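Side-chain contacts in dTDP-4-dehydrorhamnose reductase (Bacillus anthracis, PDB 3SC6), which reduces dTDP-4-dehydro-L-rhamnose to dTDP-L-rhamnose with NADPH, the last step in the biosynthesis of this activated sugar: residues A[19-24]-A[59-64]; A[28-33]-A[201-206]. One frame throughout, in Å; residues are numbered along the deposited sequence.

In the fold
Both contacts lie on the Rossmann sheet, their centres about 11 Å apart. Interaction 1 is core: helix 16-24 meets strand 59-62 through aliphatic side chains, and the loop after the strand reaches the cofactor. Interaction 2 is partly buried, joining segment 28-33, on strand 30-35, to segment 201-206, on helix 191-202; Tyr30 and Ile202 are buried, while the Glu29-His203 pair lies nearer the solvent. Strand 30-35 follows helix 16-24 in the chain, so the helix of interaction 1 leads into the strand of interaction 2. Ile59 links them directly: its CD1 packs on both Tyr30 and Ile202. Chemistry follows place: aliphatic contacts in the interior, and towards the surface a histidine-carboxylate hydrogen bond and an aromatic pair.

Interaction 1: residues A[19-24]-A[59-64]; sequences KQLQEE and IIIHCA. With NAP (NADP nicotinamide-adenine-dinucleotide phosphate), chain G.
Leu21 and Ile61 touch through methyl groups, and the flat groups lie to their side. On the helix, the Gln20 amide gives a hydrogen bond from NE2 to Glu24 OE2 (2.9 Å, N-H...O 158°), nearly in the amide plane. It reaches the syn side of the carboxylate but stands 34° out of its plane. The far ends of both groups are held too: Lys159 N binds Gln20 OE1, and Asn195 ND2 binds Glu24 OE1. At the other end of the contact, Ala64 CB lies over one face of the NADP adenine, near its N3A rim, 3.4 Å from N3A.

Leu21 CG lies anti to the backbone N (chi1 179°), which sends CD2 down onto the strand. Tip to tip, this methyl meets two branches of Ile61, CG2 at 3.4 Å and CD1 at 3.5 Å. Cys63 SG flanks it more loosely, 4.3 Å from Leu21 CD2. This is the dinucleotide-binding Rossmann fold: helix 16-24 follows strand 6-11 and packs on one face of the parallel sheet, Leu21 also touching Ile10. Ile60 and His62 turn to helix 76-97. Where strand 59-62 ends, the chain meets the cofactor, and Cys63 O accepts a weak, 3.3 Å hydrogen bond from O3D of the nicotinamide ribose.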
loop_
_atom_site.group_PDB
_atom_site.type_symbol
_atom_site.label_atom_id
_atom_site.label_comp_id
_atom_site.label_asym_id
_atom_site.label_seq_id
_atom_site.Cartn_x
_atom_site.Cartn_y
_atom_site.Cartn_z
ATOM N N LYS A 19 1.455 -3.917 -10.916
ATOM C CA LYS A 19 0.804 -4.740 -11.921
ATOM C C LYS A 19 -0.547 -4.157 -12.343
ATOM O O LYS A 19 -0.880 -4.151 -13.529
ATOM C CB LYS A 19 0.613 -6.156 -11.363
ATOM C CG LYS A 19 -0.039 -7.169 -12.304
ATOM C CD LYS A 19 0.791 -7.437 -13.548
ATOM C CE LYS A 19 0.101 -8.452 -14.462
ATOM N NZ LYS A 19 -0.134 -9.762 -13.790
ATOM N N GLN A 20 -1.310 -3.651 -11.374
ATOM C CA GLN A 20 -2.631 -3.080 -11.655
ATOM C C GLN A 20 -2.622 -1.568 -11.918
ATOM O O GLN A 20 -3.482 -1.060 -12.631
ATOM C CB GLN A 20 -3.600 -3.452 -10.529
ATOM C CG GLN A 20 -5.028 -2.966 -10.719
ATOM C CD GLN A 20 -5.956 -3.465 -9.626
ATOM O OE1 GLN A 20 -5.554 -4.246 -8.762
ATOM N NE2 GLN A 20 -7.212 -3.038 -9.673
ATOM N N LEU A 21 -1.660 -0.855 -11.341
ATOM C CA LEU A 21 -1.550 0.591 -11.535
ATOM C C LEU A 21 -1.166 0.845 -12.987
ATOM O O LEU A 21 -1.685 1.750 -13.638
ATOM C CB LEU A 21 -0.493 1.178 -10.601
ATOM C CG LEU A 21 -0.244 2.684 -10.704
ATOM C CD1 LEU A 21 -1.524 3.474 -10.463
ATOM C CD2 LEU A 21 0.843 3.099 -9.722
ATOM N N GLN A 22 -0.243 0.026 -13.474
ATOM C CA GLN A 22 0.252 0.090 -14.840
ATOM C C GLN A 22 -0.881 0.036 -15.872
ATOM O O GLN A 22 -0.773 0.614 -16.951
ATOM C CB GLN A 22 1.193 -1.094 -15.062
ATOM C CG GLN A 22 1.737 -1.256 -16.466
ATOM C CD GLN A 22 2.629 -2.482 -16.586
ATOM O OE1 GLN A 22 2.959 -3.125 -15.584
ATOM N NE2 GLN A 22 3.028 -2.811 -17.811
ATOM N N GLU A 23 -1.961 -0.662 -15.535
ATOM C CA GLU A 23 -3.107 -0.798 -16.430
ATOM C C GLU A 23 -4.163 0.283 -16.257
ATOM O O GLU A 23 -4.944 0.532 -17.169
ATOM C CB GLU A 23 -3.795 -2.142 -16.183
ATOM C CG GLU A 23 -2.931 -3.365 -16.417
ATOM C CD GLU A 23 -3.670 -4.658 -16.117
ATOM O OE1 GLU A 23 -4.841 -4.587 -15.684
ATOM O OE2 GLU A 23 -3.078 -5.746 -16.303
ATOM N N GLU A 24 -4.196 0.918 -15.090
ATOM C CA GLU A 24 -5.193 1.956 -14.822
ATOM C C GLU A 24 -4.794 3.403 -15.154
ATOM O O GLU A 24 -5.640 4.297 -15.119
ATOM C CB GLU A 24 -5.708 1.813 -13.390
ATOM C CG GLU A 24 -6.378 0.453 -13.173
ATOM C CD GLU A 24 -6.908 0.253 -11.772
ATOM O OE1 GLU A 24 -6.760 1.173 -10.937
ATOM O OE2 GLU A 24 -7.477 -0.830 -11.512
ATOM N N ILE A 59 6.949 12.050 -13.352
ATOM C CA ILE A 59 6.401 11.417 -12.163
ATOM C C ILE A 59 7.021 10.054 -11.899
ATOM O O ILE A 59 7.414 9.354 -12.824
ATOM C CB ILE A 59 4.878 11.213 -12.335
ATOM C CG1 ILE A 59 4.226 12.494 -12.869
ATOM C CG2 ILE A 59 4.236 10.787 -11.024
ATOM C CD1 ILE A 59 2.746 12.369 -13.126
ATOM N N ILE A 60 7.123 9.692 -10.625
ATOM C CA ILE A 60 7.678 8.405 -10.238
ATOM C C ILE A 60 6.841 7.812 -9.121
ATOM O O ILE A 60 6.806 8.345 -8.009
ATOM C CB ILE A 60 9.135 8.479 -9.757
ATOM C CG1 ILE A 60 10.052 8.985 -10.867
ATOM C CG2 ILE A 60 9.608 7.100 -9.325
ATOM C CD1 ILE A 60 11.518 9.035 -10.455
ATOM N N ILE A 61 6.154 6.717 -9.425
ATOM C CA ILE A 61 5.325 6.047 -8.446
ATOM C C ILE A 61 6.166 4.904 -7.910
ATOM O O ILE A 61 6.343 3.880 -8.562
ATOM C CB ILE A 61 4.032 5.537 -9.053
ATOM C CG1 ILE A 61 3.286 6.697 -9.718
ATOM C CG2 ILE A 61 3.187 4.881 -7.979
ATOM C CD1 ILE A 61 1.998 6.296 -10.385
ATOM N N HIS A 62 6.697 5.100 -6.713
ATOM C CA HIS A 62 7.540 4.113 -6.079
ATOM C C HIS A 62 6.740 3.052 -5.325
ATOM O O HIS A 62 6.269 3.289 -4.210
ATOM C CB HIS A 62 8.490 4.829 -5.132
ATOM C CG HIS A 62 9.513 3.937 -4.517
ATOM N ND1 HIS A 62 10.729 3.693 -5.117
ATOM C CD2 HIS A 62 9.519 3.247 -3.354
ATOM C CE1 HIS A 62 11.438 2.885 -4.352
ATOM N NE2 HIS A 62 10.728 2.600 -3.276
ATOM N N CYS A 63 6.597 1.879 -5.938
ATOM C CA CYS A 63 5.853 0.778 -5.326
ATOM C C CYS A 63 6.776 -0.317 -4.793
ATOM O O CYS A 63 6.358 -1.138 -3.976
ATOM C CB CYS A 63 4.874 0.178 -6.333
ATOM S SG CYS A 63 3.668 1.363 -6.980
ATOM N N ALA A 64 8.026 -0.328 -5.251
ATOM C CA ALA A 64 9.001 -1.329 -4.815
ATOM C C ALA A 64 9.124 -1.360 -3.291
ATOM O O ALA A 64 9.164 -0.311 -2.642
ATOM C CB ALA A 64 10.362 -1.056 -5.452
HETATM P PA NAP G . 4.257 -6.487 -3.346
HETATM O O1A NAP G . 5.249 -7.243 -2.496
HETATM O O2A NAP G . 3.377 -7.252 -4.310
HETATM O O5B NAP G . 5.033 -5.349 -4.177
HETATM C C5B NAP G . 6.396 -5.020 -3.923
HETATM C C4B NAP G . 7.214 -5.304 -5.178
HETATM O O4B NAP G . 8.537 -4.763 -5.032
HETATM C C3B NAP G . 7.359 -6.802 -5.443
HETATM O O3B NAP G . 6.887 -7.156 -6.746
HETATM C C2B NAP G . 8.844 -7.063 -5.339
HETATM O O2B NAP G . 9.284 -8.052 -6.268
HETATM C C1B NAP G . 9.447 -5.692 -5.620
HETATM N N9A NAP G . 10.855 -5.586 -5.150
HETATM C C8A NAP G . 11.449 -6.282 -4.163
HETATM N N7A NAP G . 12.745 -5.901 -4.082
HETATM C C5A NAP G . 12.955 -4.971 -5.032
HETATM C C6A NAP G . 14.132 -4.180 -5.462
HETATM N N6A NAP G . 15.328 -4.325 -4.840
HETATM N N1A NAP G . 13.977 -3.306 -6.483
HETATM C C2A NAP G . 12.785 -3.166 -7.094
HETATM N N3A NAP G . 11.704 -3.880 -6.719
HETATM C C4A NAP G . 11.765 -4.780 -5.703
HETATM O O3 NAP G . 3.321 -5.601 -2.372
HETATM P PN NAP G . 2.391 -4.386 -2.904
HETATM O O1N NAP G . 1.158 -4.337 -2.033
HETATM O O2N NAP G . 2.264 -4.441 -4.406
HETATM O O5D NAP G . 3.281 -3.095 -2.561
HETATM C C5D NAP G . 2.732 -1.782 -2.677
HETATM C C4D NAP G . 3.233 -0.888 -1.543
HETATM O O4D NAP G . 2.206 -0.726 -0.551
HETATM C C3D NAP G . 4.457 -1.456 -0.831
HETATM O O3D NAP G . 5.514 -0.492 -0.825
HETATM C C2D NAP G . 4.002 -1.750 0.583
HETATM O O2D NAP G . 5.034 -1.424 1.514
HETATM C C1D NAP G . 2.759 -0.885 0.762
HETATM N N1N NAP G . 1.764 -1.464 1.677
HETATM C C2N NAP G . 1.214 -2.661 1.407
HETATM C C3N NAP G . 0.266 -3.221 2.263
HETATM C C7N NAP G . -0.328 -4.564 1.934
HETATM O O7N NAP G . 0.088 -5.172 0.958
HETATM N N7N NAP G . -1.294 -5.073 2.697
HETATM C C4N NAP G . -0.112 -2.520 3.405
HETATM C C5N NAP G . 0.464 -1.286 3.659
HETATM C C6N NAP G . 1.404 -0.774 2.771
HETATM P P2B NAP G . 9.669 -9.537 -5.768
HETATM O O1X NAP G . 9.809 -10.303 -7.061
HETATM O O2X NAP G . 10.962 -9.364 -5.008
HETATM O O3X NAP G . 8.502 -9.959 -4.910
#

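Interaction 2: residues A[28-33]-A[201-206]; sequences EEYDIY and LIHTSL
The imidazole of His203 is met by Glu29 at its edge and by Tyr30 over one face. The Glu29 and His203 side chains point at each other across the gap between the segments. Stretched from its backbone outwards (chi1 -179°) and extended beyond CG, the glutamate carries its carboxylate straight out to the ring. There CD lies in the imidazole plane, while the carboxylate itself is twisted 41° from it. His203 NE2 donates a hydrogen bond to Glu29 OE2; the modelled separation is very short and, at this resolution, doubtful. On the far side of the ring His203 ND1 bonds to Asn199 O of helix 191-202, which His203 follows.

Tyr30 comes at an angle to both. Its ring presents an edge to the face of His203 in an offset edge-to-face pair, with centroids 5.7 Å apart and planes at 68°. The hydroxyl stands above the imidazole, offset toward its rim, with Tyr30 OH 3.0 Å from His203 NE2. Obliquely to the phenol lies Ile202, whose CD1 is 4.0 Å from Tyr30 CZ and whose CG1 is 3.7 Å from Tyr30 OH. The hydroxyl oxygen touches both, with Ile202 and the imidazole roughly at right angles to each other as seen from it.

Leu201 O takes hydrogen bonds from both N and OG1 of Thr204, approaching from the same face of its plane. Helix 191-202 lies against the sheet here: Leu201 rests on Phe149 and Val151 of strand 148-157, and Ile202 on Ile59 of strand 59-62. From the other segment, Tyr30 rests on Ile59 and on Glu6 and Val8 of strand 6-11.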
loop_
_atom_site.group_PDB
_atom_site.type_symbol
_atom_site.label_atom_id
_atom_site.label_comp_id
_atom_site.label_asym_id
_atom_site.label_seq_id
_atom_site.Cartn_x
_atom_site.Cartn_y
_atom_site.Cartn_z
ATOM N N GLU A 28 -3.086 7.391 -23.025
ATOM C CA GLU A 28 -3.159 8.526 -23.950
ATOM C C GLU A 28 -3.038 9.821 -23.153
ATOM O O GLU A 28 -3.782 10.774 -23.361
ATOM C CB GLU A 28 -4.453 8.497 -24.768
ATOM C CG GLU A 28 -4.590 7.261 -25.650
ATOM C CD GLU A 28 -5.858 7.271 -26.484
ATOM O OE1 GLU A 28 -6.657 8.224 -26.343
ATOM O OE2 GLU A 28 -6.057 6.329 -27.284
ATOM N N GLU A 29 -2.071 9.827 -22.242
ATOM C CA GLU A 29 -1.793 10.961 -21.374
ATOM C C GLU A 29 -0.369 10.837 -20.832
ATOM O O GLU A 29 0.346 11.833 -20.712
ATOM C CB GLU A 29 -2.792 10.999 -20.212
ATOM C CG GLU A 29 -2.596 12.163 -19.243
ATOM C CD GLU A 29 -3.603 12.167 -18.094
ATOM O OE1 GLU A 29 -4.442 11.242 -18.011
ATOM O OE2 GLU A 29 -3.549 13.099 -17.266
ATOM N N TYR A 30 0.031 9.605 -20.512
ATOM C CA TYR A 30 1.362 9.329 -19.985
ATOM C C TYR A 30 2.074 8.186 -20.702
ATOM O O TYR A 30 1.434 7.286 -21.239
ATOM C CB TYR A 30 1.268 8.879 -18.522
ATOM C CG TYR A 30 0.657 9.848 -17.541
ATOM C CD1 TYR A 30 1.439 10.796 -16.906
ATOM C CD2 TYR A 30 -0.686 9.770 -17.198
ATOM C CE1 TYR A 30 0.896 11.672 -15.988
ATOM C CE2 TYR A 30 -1.239 10.642 -16.275
ATOM C CZ TYR A 30 -0.440 11.592 -15.674
ATOM O OH TYR A 30 -0.966 12.469 -14.756
ATOM N N ASP A 31 3.405 8.238 -20.703
ATOM C CA ASP A 31 4.231 7.191 -21.302
ATOM C C ASP A 31 4.586 6.379 -20.075
ATOM O O ASP A 31 5.427 6.792 -19.277
ATOM C CB ASP A 31 5.501 7.724 -21.969
ATOM C CG ASP A 31 5.217 8.579 -23.180
ATOM O OD1 ASP A 31 4.040 8.687 -23.570
ATOM O OD2 ASP A 31 6.184 9.116 -23.763
ATOM N N ILE A 32 3.936 5.234 -19.914
ATOM C CA ILE A 32 4.174 4.380 -18.756
ATOM C C ILE A 32 5.402 3.488 -18.894
ATOM O O ILE A 32 5.455 2.628 -19.769
ATOM C CB ILE A 32 2.948 3.495 -18.479
ATOM C CG1 ILE A 32 1.686 4.366 -18.342
ATOM C CG2 ILE A 32 3.185 2.650 -17.237
ATOM C CD1 ILE A 32 0.414 3.583 -18.109
ATOM N N TYR A 33 6.381 3.700 -18.015
ATOM C CA TYR A 33 7.615 2.921 -18.019
ATOM C C TYR A 33 7.719 2.062 -16.767
ATOM O O TYR A 33 8.306 2.483 -15.775
ATOM C CB TYR A 33 8.836 3.833 -18.084
ATOM C CG TYR A 33 8.923 4.683 -19.322
ATOM C CD1 TYR A 33 9.592 4.229 -20.451
ATOM C CD2 TYR A 33 8.352 5.946 -19.360
ATOM C CE1 TYR A 33 9.683 5.007 -21.586
ATOM C CE2 TYR A 33 8.436 6.729 -20.490
ATOM C CZ TYR A 33 9.102 6.255 -21.600
ATOM O OH TYR A 33 9.186 7.033 -22.728
ATOM N N LEU A 201 -3.693 12.781 -7.289
ATOM C CA LEU A 201 -2.581 13.506 -6.658
ATOM C C LEU A 201 -1.450 13.875 -7.621
ATOM O O LEU A 201 -0.884 14.962 -7.516
ATOM C CB LEU A 201 -1.990 12.701 -5.495
ATOM C CG LEU A 201 -2.863 12.436 -4.266
ATOM C CD1 LEU A 201 -2.165 11.479 -3.308
ATOM C CD2 LEU A 201 -3.229 13.750 -3.569
ATOM N N ILE A 202 -1.120 12.982 -8.553
ATOM C CA ILE A 202 -0.034 13.265 -9.506
ATOM C C ILE A 202 -0.323 14.437 -10.465
ATOM O O ILE A 202 0.613 15.034 -10.993
ATOM C CB ILE A 202 0.471 11.990 -10.244
ATOM C CG1 ILE A 202 -0.554 11.461 -11.240
ATOM C CG2 ILE A 202 0.812 10.894 -9.235
ATOM C CD1 ILE A 202 -0.091 10.206 -11.951
ATOM N N HIS A 203 -1.599 14.765 -10.694
ATOM C CA HIS A 203 -1.950 15.899 -11.581
ATOM C C HIS A 203 -1.817 17.248 -10.876
ATOM O O HIS A 203 -2.006 18.288 -11.494
ATOM C CB HIS A 203 -3.377 15.794 -12.133
ATOM C CG HIS A 203 -3.575 14.689 -13.119
ATOM N ND1 HIS A 203 -3.893 13.400 -12.751
ATOM C CD2 HIS A 203 -3.541 14.697 -14.473
ATOM C CE1 HIS A 203 -4.021 12.655 -13.835
ATOM N NE2 HIS A 203 -3.816 13.419 -14.893
ATOM N N THR A 204 -1.498 17.225 -9.588
ATOM C CA THR A 204 -1.346 18.450 -8.815
ATOM C C THR A 204 0.015 18.484 -8.141
ATOM O O THR A 204 0.831 17.582 -8.323
ATOM C CB THR A 204 -2.413 18.541 -7.713
ATOM O OG1 THR A 204 -2.243 17.458 -6.786
ATOM C CG2 THR A 204 -3.805 18.492 -8.313
ATOM N N SER A 205 0.255 19.540 -7.369
ATOM C CA SER A 205 1.514 19.701 -6.651
ATOM C C SER A 205 1.241 19.918 -5.164
ATOM O O SER A 205 2.015 20.570 -4.468
ATOM C CB SER A 205 2.322 20.861 -7.227
ATOM O OG SER A 205 1.599 22.073 -7.148
ATOM N N LEU A 206 0.128 19.359 -4.691
ATOM C CA LEU A 206 -0.282 19.462 -3.291
ATOM C C LEU A 206 0.550 18.422 -2.552
ATOM O O LEU A 206 0.015 17.455 -2.018
ATOM C CB LEU A 206 -1.770 19.104 -3.176
ATOM C CG LEU A 206 -2.759 19.902 -4.043
ATOM C CD1 LEU A 206 -4.159 19.338 -3.940
ATOM C CD2 LEU A 206 -2.752 21.382 -3.708
#